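Local coordinates for outer membrane protein OMP121 (Bacteroides thetaiotaomicron, PDB 5FQ8), which probably imports nutrients across the outer membrane as a TonB-dependent transporter, working together with lipoprotein partners, at residues A65-S74 with G818-G826; N203-N211 with Q223-Q233. One frame throughout, in Å; residues are numbered along the deposited sequence.

Interaction 1 (A65-S74 with G818-G826); sequences AGKIAGVQIS and GIDFDIRQG
Arg824, on barrel strand 815-825, grips Ile73 and Ser74 in a polar contact between the wall of the barrel and the plug domain inside it, the two-part design of TonB-dependent receptors. Its chain is extended from CG to NE and meets the plug with the edge of the guanidinium. NH2 gives a nearly straight bond to Ile73 O (2.8 Å, 170°), which lies in the guanidinium plane, while NH1 reaches Ser74 OG at 2.7 Å, more bent and tilted out of that plane. Asp822, two residues back on the same strand, is the second-shell partner: Arg824 holds it side-on, NE to OD1 and NH2 to OD2, which helps fix the rotation of the guanidinium. The backbone of Gly66 lies against this carboxylate, and a side chain at this position would run into it. Farther along the strand, the Lys67 ammonium comes near the Asp820 carboxylate in a long and doubtful salt bridge; its stronger partner is Ser63 O. Strand 71-74 runs steeply across the wall strand (105°) and pairs instead with plug strand 84-88. In the wall, strands 802-812 and 899-915 flank 815-825, and Arg908 of the latter forms a second salt bridge to Asp822.

Interaction 2 (N203-N211 with Q223-Q233); sequences NGNHTELEN and QLWGNVYNNSQ
Glu208 lies against strand 223-225 and stretches to Gln233, so that one side chain spans the middle of this contact. Its CB stands 4.1 Å from Trp225 CA, at the pair of residues whose CA atoms are nearest across the segments. With CG anti to the carbonyl carbon (chi1 -54°) and the chain extended beyond it, the stem runs beside Leu224, both side chains pointing the same way; CD is 4.0 Å from Leu224 CB. At the tip the two oxygens part company. OE2 rests near the methyl Leu224 CD1, while OE1 accepts a bond from Gln233 NE2 (2.8 Å, 166°). The donor comes from above the carboxylate plane, whereas OE1 lies in the plane of the amide. The same NE2 also bonds to Gly226 O at 3.1 Å, so one amide group ties the loop to the corner where the chain turns. A leucine in place of Gln233 would probably leave the Glu208 carboxylate and Gly226 O without this shared donor and free the acidic chain to swing away. Beyond it, Leu209 reaches Gly226 O and the amide oxygen of Asn227 with its two methyl groups; Asn227 ND2 bonds to Asn430. At the other end, the His206 ring stands nearly upright to the Gln223 amide plane (82°), its NE2 3.5 Å from Gln223 CB, while Gln223 NE2 bonds to Ser221. Strand 232-237 lies between 222-225 and 227-229 in a small antiparallel sheet, and a type I' turn links it to 227-229. At Ser232 and Gln233 that sheet continues into an antiparallel strand of the BT_2262 lipoprotein chain, whose Ser9 also bonds to Trp225 NE1.

The two contacts serve different levels of the architecture and share no strands. Interaction 1 lies inside the barrel and joins parts 744 residues apart in sequence, plug and wall, its centre about 14 Å from that of the chain; interaction 2 joins neighbouring pieces of an outlying region where other chains meet the protein, its centre about 41 Å out. Each is only partly buried, and they cover similar areas, yet their chemistry differs. In 65-74 with 818-826 an arginine steadied by an aspartate of its own strand binds neutral plug acceptors. In 203-211 with 223-233 a carboxylate is received by a neutral amide, with backbone groups and leucine methyls around it. No other chain touches interaction 1.

Interaction 1 (A65-S74 with G818-G826)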
loop_
_atom_site.group_PDB
_atom_site.type_symbol
_atom_site.label_atom_id
_atom_site.label_comp_id
_atom_site.label_asym_id
_atom_site.label_seq_id
_atom_site.Cartn_x
_atom_site.Cartn_y
_atom_site.Cartn_z
ATOM N N ALA B 65 10.798 -12.492 -37.663
ATOM C CA ALA B 65 11.849 -13.229 -36.978
ATOM C C ALA B 65 12.660 -14.052 -37.976
ATOM O O ALA B 65 12.131 -14.944 -38.645
ATOM C CB ALA B 65 11.245 -14.116 -35.891
ATOM N N GLY B 66 13.945 -13.735 -38.087
ATOM C CA GLY B 66 14.816 -14.473 -38.979
ATOM C C GLY B 66 14.631 -14.186 -40.450
ATOM O O GLY B 66 14.979 -15.024 -41.283
ATOM N N LYS B 67 14.091 -13.028 -40.800
ATOM C CA LYS B 67 13.838 -12.692 -42.196
ATOM C C LYS B 67 14.694 -11.548 -42.702
ATOM O O LYS B 67 14.573 -11.183 -43.869
ATOM C CB LYS B 67 12.362 -12.340 -42.405
ATOM C CG LYS B 67 11.389 -13.470 -42.134
ATOM C CD LYS B 67 10.002 -13.118 -42.616
ATOM C CE LYS B 67 9.105 -14.345 -42.773
ATOM N NZ LYS B 67 8.971 -15.124 -41.505
ATOM N N ILE B 68 15.541 -10.963 -41.863
ATOM C CA ILE B 68 16.300 -9.768 -42.217
ATOM C C ILE B 68 17.673 -9.860 -41.580
ATOM O O ILE B 68 17.793 -10.127 -40.382
ATOM C CB ILE B 68 15.595 -8.481 -41.759
ATOM C CG1 ILE B 68 14.218 -8.373 -42.387
ATOM C CG2 ILE B 68 16.414 -7.279 -42.138
ATOM C CD1 ILE B 68 13.487 -7.178 -41.951
ATOM N N ALA B 69 18.705 -9.640 -42.373
ATOM C CA ALA B 69 20.057 -9.819 -41.876
ATOM C C ALA B 69 20.387 -8.752 -40.854
ATOM O O ALA B 69 20.069 -7.578 -41.039
ATOM C CB ALA B 69 21.057 -9.774 -43.027
ATOM N N GLY B 70 21.029 -9.173 -39.771
ATOM C CA GLY B 70 21.476 -8.266 -38.733
ATOM C C GLY B 70 20.407 -7.770 -37.792
ATOM O O GLY B 70 20.695 -6.896 -36.972
ATOM N N VAL B 71 19.188 -8.287 -37.891
ATOM C CA VAL B 71 18.070 -7.847 -37.071
ATOM C C VAL B 71 17.582 -9.067 -36.301
ATOM O O VAL B 71 16.851 -9.909 -36.833
ATOM C CB VAL B 71 16.953 -7.211 -37.905
ATOM C CG1 VAL B 71 15.824 -6.752 -37.001
ATOM C CG2 VAL B 71 17.490 -6.036 -38.683
ATOM N N GLN B 72 17.984 -9.163 -35.044
ATOM C CA GLN B 72 17.728 -10.341 -34.222
ATOM C C GLN B 72 16.430 -10.117 -33.467
ATOM O O GLN B 72 16.391 -9.383 -32.481
ATOM C CB GLN B 72 18.908 -10.584 -33.288
ATOM C CG GLN B 72 18.692 -11.610 -32.199
ATOM C CD GLN B 72 19.869 -11.670 -31.247
ATOM O OE1 GLN B 72 21.006 -11.785 -31.665
ATOM N NE2 GLN B 72 19.599 -11.566 -29.960
ATOM N N ILE B 73 15.358 -10.743 -33.931
ATOM C CA ILE B 73 14.027 -10.528 -33.387
ATOM C C ILE B 73 13.592 -11.790 -32.676
ATOM O O ILE B 73 13.660 -12.880 -33.243
ATOM C CB ILE B 73 13.032 -10.138 -34.490
ATOM C CG1 ILE B 73 13.389 -8.771 -35.037
ATOM C CG2 ILE B 73 11.604 -10.178 -33.978
ATOM C CD1 ILE B 73 12.656 -8.446 -36.272
ATOM N N SER B 74 13.154 -11.646 -31.434
ATOM C CA SER B 74 12.760 -12.794 -30.634
ATOM C C SER B 74 11.633 -12.405 -29.694
ATOM O O SER B 74 11.549 -11.261 -29.241
ATOM C CB SER B 74 13.936 -13.348 -29.830
ATOM O OG SER B 74 14.999 -13.766 -30.657
ATOM N N GLY B 818 4.174 -19.615 -48.604
ATOM C CA GLY B 818 5.395 -19.080 -48.043
ATOM C C GLY B 818 5.900 -19.954 -46.924
ATOM O O GLY B 818 5.133 -20.388 -46.068
ATOM N N ILE B 819 7.191 -20.246 -46.939
ATOM C CA ILE B 819 7.797 -21.135 -45.962
ATOM C C ILE B 819 9.105 -20.505 -45.539
ATOM O O ILE B 819 10.003 -20.336 -46.369
ATOM C CB ILE B 819 8.041 -22.539 -46.527
ATOM C CG1 ILE B 819 6.726 -23.152 -46.966
ATOM C CG2 ILE B 819 8.621 -23.407 -45.472
ATOM C CD1 ILE B 819 6.838 -24.580 -47.365
ATOM N N ASP B 820 9.216 -20.144 -44.267
ATOM C CA ASP B 820 10.421 -19.511 -43.761
ATOM C C ASP B 820 11.032 -20.346 -42.646
ATOM O O ASP B 820 10.319 -20.862 -41.781
ATOM C CB ASP B 820 10.116 -18.105 -43.283
ATOM C CG ASP B 820 9.377 -17.322 -44.303
ATOM O OD1 ASP B 820 8.182 -17.596 -44.484
ATOM O OD2 ASP B 820 9.994 -16.450 -44.937
ATOM N N PHE B 821 12.347 -20.484 -42.678
ATOM C CA PHE B 821 13.085 -21.220 -41.670
ATOM C C PHE B 821 14.008 -20.257 -40.967
ATOM O O PHE B 821 14.668 -19.450 -41.616
ATOM C CB PHE B 821 13.885 -22.365 -42.285
ATOM C CG PHE B 821 13.049 -23.519 -42.679
ATOM C CD1 PHE B 821 12.429 -23.540 -43.893
ATOM C CD2 PHE B 821 12.858 -24.562 -41.824
ATOM C CE1 PHE B 821 11.647 -24.587 -44.249
ATOM C CE2 PHE B 821 12.079 -25.609 -42.177
ATOM C CZ PHE B 821 11.472 -25.625 -43.390
ATOM N N ASP B 822 14.027 -20.330 -39.648
ATOM C CA ASP B 822 14.923 -19.532 -38.829
ATOM C C ASP B 822 16.033 -20.445 -38.362
ATOM O O ASP B 822 15.765 -21.550 -37.887
ATOM C CB ASP B 822 14.195 -18.923 -37.636
ATOM C CG ASP B 822 14.782 -17.606 -37.210
ATOM O OD1 ASP B 822 16.000 -17.414 -37.378
ATOM O OD2 ASP B 822 14.016 -16.760 -36.713
ATOM N N ILE B 823 17.273 -20.010 -38.531
ATOM C CA ILE B 823 18.410 -20.835 -38.156
ATOM C C ILE B 823 19.400 -19.988 -37.385
ATOM O O ILE B 823 20.024 -19.087 -37.950
ATOM C CB ILE B 823 19.088 -21.483 -39.363
ATOM C CG1 ILE B 823 18.131 -22.453 -40.030
ATOM C CG2 ILE B 823 20.314 -22.224 -38.918
ATOM C CD1 ILE B 823 17.413 -21.858 -41.170
ATOM N N ARG B 824 19.550 -20.284 -36.101
ATOM C CA ARG B 824 20.450 -19.558 -35.220
ATOM C C ARG B 824 21.288 -20.589 -34.503
ATOM O O ARG B 824 20.740 -21.525 -33.915
ATOM C CB ARG B 824 19.688 -18.698 -34.209
ATOM C CG ARG B 824 18.474 -18.004 -34.783
ATOM C CD ARG B 824 17.838 -17.066 -33.811
ATOM N NE ARG B 824 16.736 -16.398 -34.462
ATOM C CZ ARG B 824 16.029 -15.421 -33.928
ATOM N NH1 ARG B 824 16.314 -14.983 -32.716
ATOM N NH2 ARG B 824 15.041 -14.883 -34.618
ATOM N N GLN B 825 22.603 -20.418 -34.555
ATOM C CA GLN B 825 23.529 -21.434 -34.095
ATOM C C GLN B 825 24.567 -20.803 -33.194
ATOM O O GLN B 825 25.204 -19.816 -33.573
ATOM C CB GLN B 825 24.218 -22.127 -35.274
ATOM C CG GLN B 825 23.301 -22.994 -36.094
ATOM C CD GLN B 825 22.992 -24.318 -35.427
ATOM O OE1 GLN B 825 23.776 -24.803 -34.613
ATOM N NE2 GLN B 825 21.845 -24.912 -35.768
ATOM N N GLY B 826 24.745 -21.384 -32.023
ATOM C CA GLY B 826 25.821 -20.974 -31.153
ATOM C C GLY B 826 25.329 -20.207 -29.937
ATOM O O GLY B 826 24.273 -19.571 -29.943
#

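Interaction 2 (N203-N211 with Q223-Q233)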
loop_
_atom_site.group_PDB
_atom_site.type_symbol
_atom_site.label_atom_id
_atom_site.label_comp_id
_atom_site.label_asym_id
_atom_site.label_seq_id
_atom_site.Cartn_x
_atom_site.Cartn_y
_atom_site.Cartn_z
ATOM N N ASN B 203 15.591 -41.200 -3.112
ATOM C CA ASN B 203 16.665 -42.141 -2.802
ATOM C C ASN B 203 16.456 -43.493 -3.464
ATOM O O ASN B 203 16.918 -44.503 -2.954
ATOM C CB ASN B 203 16.828 -42.363 -1.293
ATOM C CG ASN B 203 16.731 -41.095 -0.501
ATOM O OD1 ASN B 203 15.818 -40.926 0.297
ATOM N ND2 ASN B 203 17.682 -40.201 -0.693
ATOM N N GLY B 204 15.741 -43.548 -4.574
ATOM C CA GLY B 204 15.409 -44.815 -5.173
ATOM C C GLY B 204 14.383 -45.619 -4.423
ATOM O O GLY B 204 14.036 -46.707 -4.871
ATOM N N ASN B 205 13.879 -45.132 -3.303
ATOM C CA ASN B 205 12.885 -45.868 -2.540
ATOM C C ASN B 205 11.491 -45.323 -2.817
ATOM O O ASN B 205 11.323 -44.180 -3.240
ATOM C CB ASN B 205 13.195 -45.793 -1.043
ATOM C CG ASN B 205 14.596 -46.250 -0.712
ATOM O OD1 ASN B 205 15.208 -46.983 -1.451
ATOM N ND2 ASN B 205 15.104 -45.810 0.408
ATOM N N HIS B 206 10.487 -46.155 -2.583
ATOM C CA HIS B 206 9.116 -45.734 -2.832
ATOM C C HIS B 206 8.653 -44.724 -1.794
ATOM O O HIS B 206 9.012 -44.796 -0.616
ATOM C CB HIS B 206 8.183 -46.934 -2.824
ATOM C CG HIS B 206 6.776 -46.605 -3.191
ATOM N ND1 HIS B 206 6.447 -45.878 -4.311
ATOM C CD2 HIS B 206 5.607 -46.933 -2.600
ATOM C CE1 HIS B 206 5.133 -45.767 -4.394
ATOM N NE2 HIS B 206 4.599 -46.398 -3.366
ATOM N N THR B 207 7.831 -43.790 -2.240
ATOM C CA THR B 207 7.245 -42.788 -1.371
ATOM C C THR B 207 5.813 -42.558 -1.810
ATOM O O THR B 207 5.430 -42.885 -2.929
ATOM C CB THR B 207 8.037 -41.492 -1.404
ATOM O OG1 THR B 207 9.424 -41.793 -1.258
ATOM C CG2 THR B 207 7.630 -40.582 -0.274
ATOM N N GLU B 208 5.013 -42.020 -0.902
ATOM C CA GLU B 208 3.616 -41.738 -1.174
ATOM C C GLU B 208 3.361 -40.258 -1.376
ATOM O O GLU B 208 2.216 -39.864 -1.563
ATOM C CB GLU B 208 2.752 -42.287 -0.042
ATOM C CG GLU B 208 3.012 -43.749 0.218
ATOM C CD GLU B 208 2.292 -44.284 1.415
ATOM O OE1 GLU B 208 1.478 -43.551 1.996
ATOM O OE2 GLU B 208 2.548 -45.444 1.780
ATOM N N LEU B 209 4.395 -39.441 -1.388
ATOM C CA LEU B 209 4.187 -38.004 -1.283
ATOM C C LEU B 209 5.221 -37.156 -2.014
ATOM O O LEU B 209 5.265 -35.951 -1.763
ATOM C CB LEU B 209 4.178 -37.603 0.206
ATOM C CG LEU B 209 2.899 -37.309 0.997
ATOM C CD1 LEU B 209 2.077 -38.539 1.274
ATOM C CD2 LEU B 209 3.292 -36.658 2.294
ATOM N N GLU B 210 6.042 -37.701 -2.898
ATOM C CA GLU B 210 7.144 -36.911 -3.424
ATOM C C GLU B 210 6.705 -36.018 -4.567
ATOM O O GLU B 210 5.713 -36.267 -5.247
ATOM C CB GLU B 210 8.273 -37.787 -3.948
ATOM C CG GLU B 210 8.919 -38.653 -2.931
ATOM C CD GLU B 210 9.661 -37.895 -1.883
ATOM O OE1 GLU B 210 10.360 -36.923 -2.214
ATOM O OE2 GLU B 210 9.533 -38.277 -0.715
ATOM N N ASN B 211 7.508 -34.992 -4.812
ATOM C CA ASN B 211 7.344 -34.155 -5.984
ATOM C C ASN B 211 8.288 -34.547 -7.100
ATOM O O ASN B 211 8.735 -33.685 -7.852
ATOM C CB ASN B 211 7.575 -32.707 -5.600
ATOM C CG ASN B 211 8.924 -32.512 -5.030
ATOM O OD1 ASN B 211 9.437 -33.392 -4.362
ATOM N ND2 ASN B 211 9.539 -31.389 -5.319
ATOM N N GLN B 223 0.230 -49.654 -5.600
ATOM C CA GLN B 223 0.833 -48.981 -4.466
ATOM C C GLN B 223 -0.037 -47.803 -4.051
ATOM O O GLN B 223 -0.993 -47.426 -4.728
ATOM C CB GLN B 223 2.249 -48.517 -4.805
ATOM C CG GLN B 223 3.131 -49.609 -5.357
ATOM C CD GLN B 223 3.673 -50.534 -4.289
ATOM O OE1 GLN B 223 3.836 -50.144 -3.145
ATOM N NE2 GLN B 223 3.940 -51.769 -4.658
ATOM N N LEU B 224 0.287 -47.235 -2.905
ATOM C CA LEU B 224 -0.432 -46.072 -2.443
ATOM C C LEU B 224 0.188 -44.817 -3.034
ATOM O O LEU B 224 1.249 -44.852 -3.659
ATOM C CB LEU B 224 -0.419 -46.028 -0.924
ATOM C CG LEU B 224 -1.079 -47.226 -0.269
ATOM C CD1 LEU B 224 -0.803 -47.254 1.215
ATOM C CD2 LEU B 224 -2.546 -47.123 -0.523
ATOM N N TRP B 225 -0.502 -43.703 -2.854
ATOM C CA TRP B 225 0.086 -42.417 -3.173
ATOM C C TRP B 225 -0.748 -41.325 -2.518
ATOM O O TRP B 225 -1.892 -41.546 -2.119
ATOM C CB TRP B 225 0.194 -42.206 -4.688
ATOM C CG TRP B 225 -1.097 -42.021 -5.376
ATOM C CD1 TRP B 225 -2.005 -42.972 -5.693
ATOM C CD2 TRP B 225 -1.620 -40.795 -5.848
ATOM N NE1 TRP B 225 -3.073 -42.415 -6.325
ATOM C CE2 TRP B 225 -2.857 -41.069 -6.435
ATOM C CE3 TRP B 225 -1.164 -39.479 -5.822
ATOM C CZ2 TRP B 225 -3.643 -40.078 -6.988
ATOM C CZ3 TRP B 225 -1.945 -38.501 -6.376
ATOM C CH2 TRP B 225 -3.166 -38.801 -6.948
ATOM N N GLY B 226 -0.147 -40.154 -2.394
ATOM C CA GLY B 226 -0.867 -38.994 -1.932
ATOM C C GLY B 226 -1.096 -39.011 -0.437
ATOM O O GLY B 226 -0.695 -39.917 0.287
ATOM N N ASN B 227 -1.761 -37.967 0.030
ATOM C CA ASN B 227 -2.032 -37.835 1.447
ATOM C C ASN B 227 -3.168 -38.751 1.861
ATOM O O ASN B 227 -3.710 -39.523 1.067
ATOM C CB ASN B 227 -2.355 -36.392 1.789
ATOM C CG ASN B 227 -1.136 -35.614 2.166
ATOM O OD1 ASN B 227 -0.348 -36.044 2.999
ATOM N ND2 ASN B 227 -0.958 -34.465 1.547
ATOM N N VAL B 228 -3.515 -38.680 3.139
ATOM C CA VAL B 228 -4.572 -39.494 3.711
ATOM C C VAL B 228 -5.673 -38.562 4.160
ATOM O O VAL B 228 -5.415 -37.616 4.904
ATOM C CB VAL B 228 -4.063 -40.347 4.886
ATOM C CG1 VAL B 228 -5.158 -41.260 5.359
ATOM C CG2 VAL B 228 -2.865 -41.150 4.471
ATOM N N TYR B 229 -6.885 -38.808 3.698
ATOM C CA TYR B 229 -8.027 -37.974 4.032
ATOM C C TYR B 229 -9.100 -38.860 4.628
ATOM O O TYR B 229 -9.544 -39.814 3.982
ATOM C CB TYR B 229 -8.557 -37.235 2.802
ATOM C CG TYR B 229 -9.914 -36.591 2.980
ATOM C CD1 TYR B 229 -11.080 -37.297 2.713
ATOM C CD2 TYR B 229 -10.030 -35.271 3.390
ATOM C CE1 TYR B 229 -12.314 -36.714 2.866
ATOM C CE2 TYR B 229 -11.257 -34.680 3.541
ATOM C CZ TYR B 229 -12.402 -35.403 3.277
ATOM O OH TYR B 229 -13.635 -34.807 3.431
ATOM N N ASN B 230 -9.519 -38.534 5.845
ATOM C CA ASN B 230 -10.616 -39.220 6.508
ATOM C C ASN B 230 -10.357 -40.719 6.550
ATOM O O ASN B 230 -11.235 -41.535 6.262
ATOM C CB ASN B 230 -11.942 -38.914 5.823
ATOM C CG ASN B 230 -13.127 -39.220 6.699
ATOM O OD1 ASN B 230 -13.050 -40.055 7.598
ATOM N ND2 ASN B 230 -14.232 -38.540 6.451
ATOM N N ASN B 231 -9.116 -41.071 6.886
ATOM C CA ASN B 231 -8.718 -42.457 7.065
ATOM C C ASN B 231 -8.814 -43.229 5.754
ATOM O O ASN B 231 -9.062 -44.435 5.734
ATOM C CB ASN B 231 -9.558 -43.113 8.159
ATOM C CG ASN B 231 -8.798 -44.132 8.927
ATOM O OD1 ASN B 231 -7.576 -44.072 9.016
ATOM N ND2 ASN B 231 -9.510 -45.090 9.492
ATOM N N SER B 232 -8.625 -42.529 4.643
ATOM C CA SER B 232 -8.674 -43.134 3.328
ATOM C C SER B 232 -7.551 -42.556 2.492
ATOM O O SER B 232 -7.116 -41.426 2.711
ATOM C CB SER B 232 -10.009 -42.886 2.644
ATOM O OG SER B 232 -10.062 -41.573 2.123
ATOM N N GLN B 233 -7.085 -43.344 1.530
ATOM C CA GLN B 233 -5.976 -42.943 0.684
ATOM C C GLN B 233 -6.209 -43.501 -0.712
ATOM O O GLN B 233 -6.931 -44.483 -0.891
ATOM C CB GLN B 233 -4.661 -43.436 1.274
ATOM C CG GLN B 233 -3.419 -42.846 0.692
ATOM C CD GLN B 233 -2.202 -43.452 1.319
ATOM O OE1 GLN B 233 -2.310 -44.400 2.086
ATOM N NE2 GLN B 233 -1.035 -42.907 1.019
#